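Local atomic coordinates of uncharacterized protein MG296 homolog (Mycoplasma pneumoniae, PDB entry 2I15), a protein that is of unknown function, an all-helical member of the Mg296 family that packs against further copies of itself in the crystal assembly. Residues L105-L110 with R120-L125. Numbering follows the deposited sequence.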
loop_
_atom_site.group_PDB
_atom_site.type_symbol
_atom_site.label_atom_id
_atom_site.label_comp_id
_atom_site.label_asym_id
_atom_site.label_seq_id
_atom_site.Cartn_x
_atom_site.Cartn_y
_atom_site.Cartn_z
ATOM N N LEU A 105 4.975 9.223 4.113
ATOM C CA LEU A 105 4.656 10.593 4.496
ATOM C C LEU A 105 5.949 11.415 4.577
ATOM O O LEU A 105 5.979 12.595 4.222
ATOM C CB LEU A 105 3.941 10.590 5.850
ATOM C CG LEU A 105 3.116 11.773 6.378
ATOM C CD1 LEU A 105 3.883 13.062 6.245
ATOM C CD2 LEU A 105 1.821 11.848 5.642
ATOM N N PHE A 106 7.015 10.761 5.037
ATOM C CA PHE A 106 8.349 11.349 5.171
ATOM C C PHE A 106 8.857 11.735 3.783
ATOM O O PHE A 106 9.374 12.830 3.574
ATOM C CB PHE A 106 9.290 10.307 5.772
ATOM C CG PHE A 106 10.650 10.836 6.140
ATOM C CD1 PHE A 106 10.892 11.364 7.400
ATOM C CD2 PHE A 106 11.694 10.785 5.227
ATOM C CE1 PHE A 106 12.155 11.828 7.747
ATOM C CE2 PHE A 106 12.964 11.251 5.566
ATOM C CZ PHE A 106 13.186 11.770 6.827
ATOM N N ILE A 107 8.680 10.826 2.831
ATOM C CA ILE A 107 9.138 11.021 1.462
ATOM C C ILE A 107 8.455 12.165 0.704
ATOM O O ILE A 107 9.101 12.837 -0.107
ATOM C CB ILE A 107 8.999 9.704 0.709
ATOM C CG1 ILE A 107 9.929 8.674 1.373
ATOM C CG2 ILE A 107 9.354 9.885 -0.774
ATOM C CD1 ILE A 107 9.729 7.283 0.892
ATOM N N SER A 108 7.165 12.392 0.961
ATOM C CA SER A 108 6.431 13.475 0.294
ATOM C C SER A 108 6.940 14.816 0.803
ATOM O O SER A 108 7.135 15.747 0.026
ATOM C CB SER A 108 4.927 13.380 0.569
ATOM O OG SER A 108 4.360 12.247 -0.056
ATOM N N ALA A 109 7.145 14.911 2.117
ATOM C CA ALA A 109 7.652 16.134 2.737
ATOM C C ALA A 109 8.985 16.494 2.086
ATOM O O ALA A 109 9.231 17.644 1.706
ATOM C CB ALA A 109 7.851 15.924 4.216
ATOM N N LEU A 110 9.851 15.494 1.979
ATOM C CA LEU A 110 11.156 15.667 1.356
ATOM C C LEU A 110 10.945 16.383 0.022
ATOM O O LEU A 110 11.601 17.382 -0.287
ATOM C CB LEU A 110 11.794 14.297 1.105
ATOM C CG LEU A 110 12.350 13.500 2.282
ATOM C CD1 LEU A 110 12.830 12.152 1.791
ATOM C CD2 LEU A 110 13.495 14.269 2.931
ATOM N N ARG A 120 6.442 12.478 -8.735
ATOM C CA ARG A 120 7.600 12.104 -9.552
ATOM C C ARG A 120 8.718 11.634 -8.611
ATOM O O ARG A 120 9.431 10.652 -8.885
ATOM C CB ARG A 120 8.105 13.268 -10.402
ATOM C CG ARG A 120 9.236 12.838 -11.332
ATOM C CD ARG A 120 9.927 14.023 -11.993
ATOM N NE ARG A 120 9.762 13.996 -13.443
ATOM C CZ ARG A 120 8.588 14.071 -14.062
ATOM N NH1 ARG A 120 7.472 14.183 -13.354
ATOM N NH2 ARG A 120 8.534 14.035 -15.388
ATOM N N TYR A 121 8.841 12.330 -7.483
ATOM C CA TYR A 121 9.846 11.996 -6.485
ATOM C C TYR A 121 9.619 10.527 -6.119
ATOM O O TYR A 121 10.522 9.682 -6.237
ATOM C CB TYR A 121 9.663 12.891 -5.251
ATOM C CG TYR A 121 10.824 12.865 -4.282
ATOM C CD1 TYR A 121 12.066 13.368 -4.648
ATOM C CD2 TYR A 121 10.679 12.337 -3.002
ATOM C CE1 TYR A 121 13.131 13.357 -3.766
ATOM C CE2 TYR A 121 11.745 12.320 -2.107
ATOM C CZ TYR A 121 12.970 12.829 -2.505
ATOM O OH TYR A 121 14.042 12.792 -1.644
ATOM N N HIS A 122 8.397 10.242 -5.680
ATOM C CA HIS A 122 8.001 8.899 -5.291
ATOM C C HIS A 122 8.262 7.867 -6.384
ATOM O O HIS A 122 8.752 6.767 -6.116
ATOM C CB HIS A 122 6.511 8.875 -4.954
ATOM C CG HIS A 122 6.201 9.308 -3.559
ATOM N ND1 HIS A 122 6.416 8.502 -2.475
ATOM C CD2 HIS A 122 5.690 10.468 -3.091
ATOM C CE1 HIS A 122 6.050 9.145 -1.374
ATOM N NE2 HIS A 122 5.610 10.332 -1.725
ATOM N N GLN A 123 7.924 8.220 -7.618
ATOM C CA GLN A 123 8.106 7.314 -8.748
ATOM C C GLN A 123 9.572 7.014 -9.045
ATOM O O GLN A 123 9.929 5.868 -9.317
ATOM C CB GLN A 123 7.383 7.886 -9.963
ATOM C CG GLN A 123 5.881 7.848 -9.767
ATOM C CD GLN A 123 5.104 8.631 -10.819
ATOM O OE1 GLN A 123 5.664 9.472 -11.527
ATOM N NE2 GLN A 123 3.798 8.372 -10.904
ATOM N N GLN A 124 10.424 8.032 -8.978
ATOM C CA GLN A 124 11.842 7.810 -9.212
ATOM C C GLN A 124 12.301 6.822 -8.138
ATOM O O GLN A 124 12.937 5.799 -8.424
ATOM C CB GLN A 124 12.591 9.136 -9.107
ATOM C CG GLN A 124 12.061 10.185 -10.062
ATOM C CD GLN A 124 12.729 11.543 -9.890
ATOM O OE1 GLN A 124 12.750 12.113 -8.791
ATOM N NE2 GLN A 124 13.270 12.074 -10.983
ATOM N N LEU A 125 11.924 7.128 -6.901
ATOM C CA LEU A 125 12.253 6.300 -5.744
ATOM C C LEU A 125 12.018 4.827 -6.069
ATOM O O LEU A 125 12.923 4.004 -5.937
ATOM C CB LEU A 125 11.371 6.700 -4.555
ATOM C CG LEU A 125 11.587 6.148 -3.135
ATOM C CD1 LEU A 125 11.695 4.613 -3.118
ATOM C CD2 LEU A 125 12.824 6.785 -2.551
#
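I107 sets its CG2 methyl against both rings that helix 120-128 offers, Y121 and H122. Evidence for its use of the imidazole face is direct: CG2 of I107 lies 3.8 Å from the centroid of the H122 ring, only 26° off the ring normal, which qualifies as a CH-pi contact, displaced toward the CE1 rim. The same methyl meets CD2 of Y121 at 3.6 Å. With chi1 at -63°, I107 holds CG2 anti to its backbone N, and this branch, rather than CG1, makes the contact with both rings.

A second partner meets the imidazole at its edge. S108 OG lies in the ring plane and is hydrogen-bonded to H122 NE2 at 2.8 Å. Because ND1 of H122 is also hydrogen-bonded elsewhere, both ring nitrogens are engaged, which should restrict rotation of the ring while I107 covers one face.

Y121 points toward helix 92-113, with CG anti to the backbone N. I107 O and L110 CB approach its ring obliquely: CD2 of Y121 comes within 3.3 Å of the I107 carbonyl O, and CE2 of Y121 lies 3.8 Å from L110 CB. L110 CD1 also approaches the Y121 hydroxyl, but that OH is hydrogen-bonded to E21 of the second subunit, whose F30 packs on L110, so the contact borders the subunit interface.

The segment axes approach to 9.6 Å, with their N-to-C directions 121° apart, and all five touching residues are buried. Together these features describe two consecutive helices of an all-alpha fold, joined by a short loop and crossing steeply, held against each other by an apolar wedge and one buried serine-histidine bond.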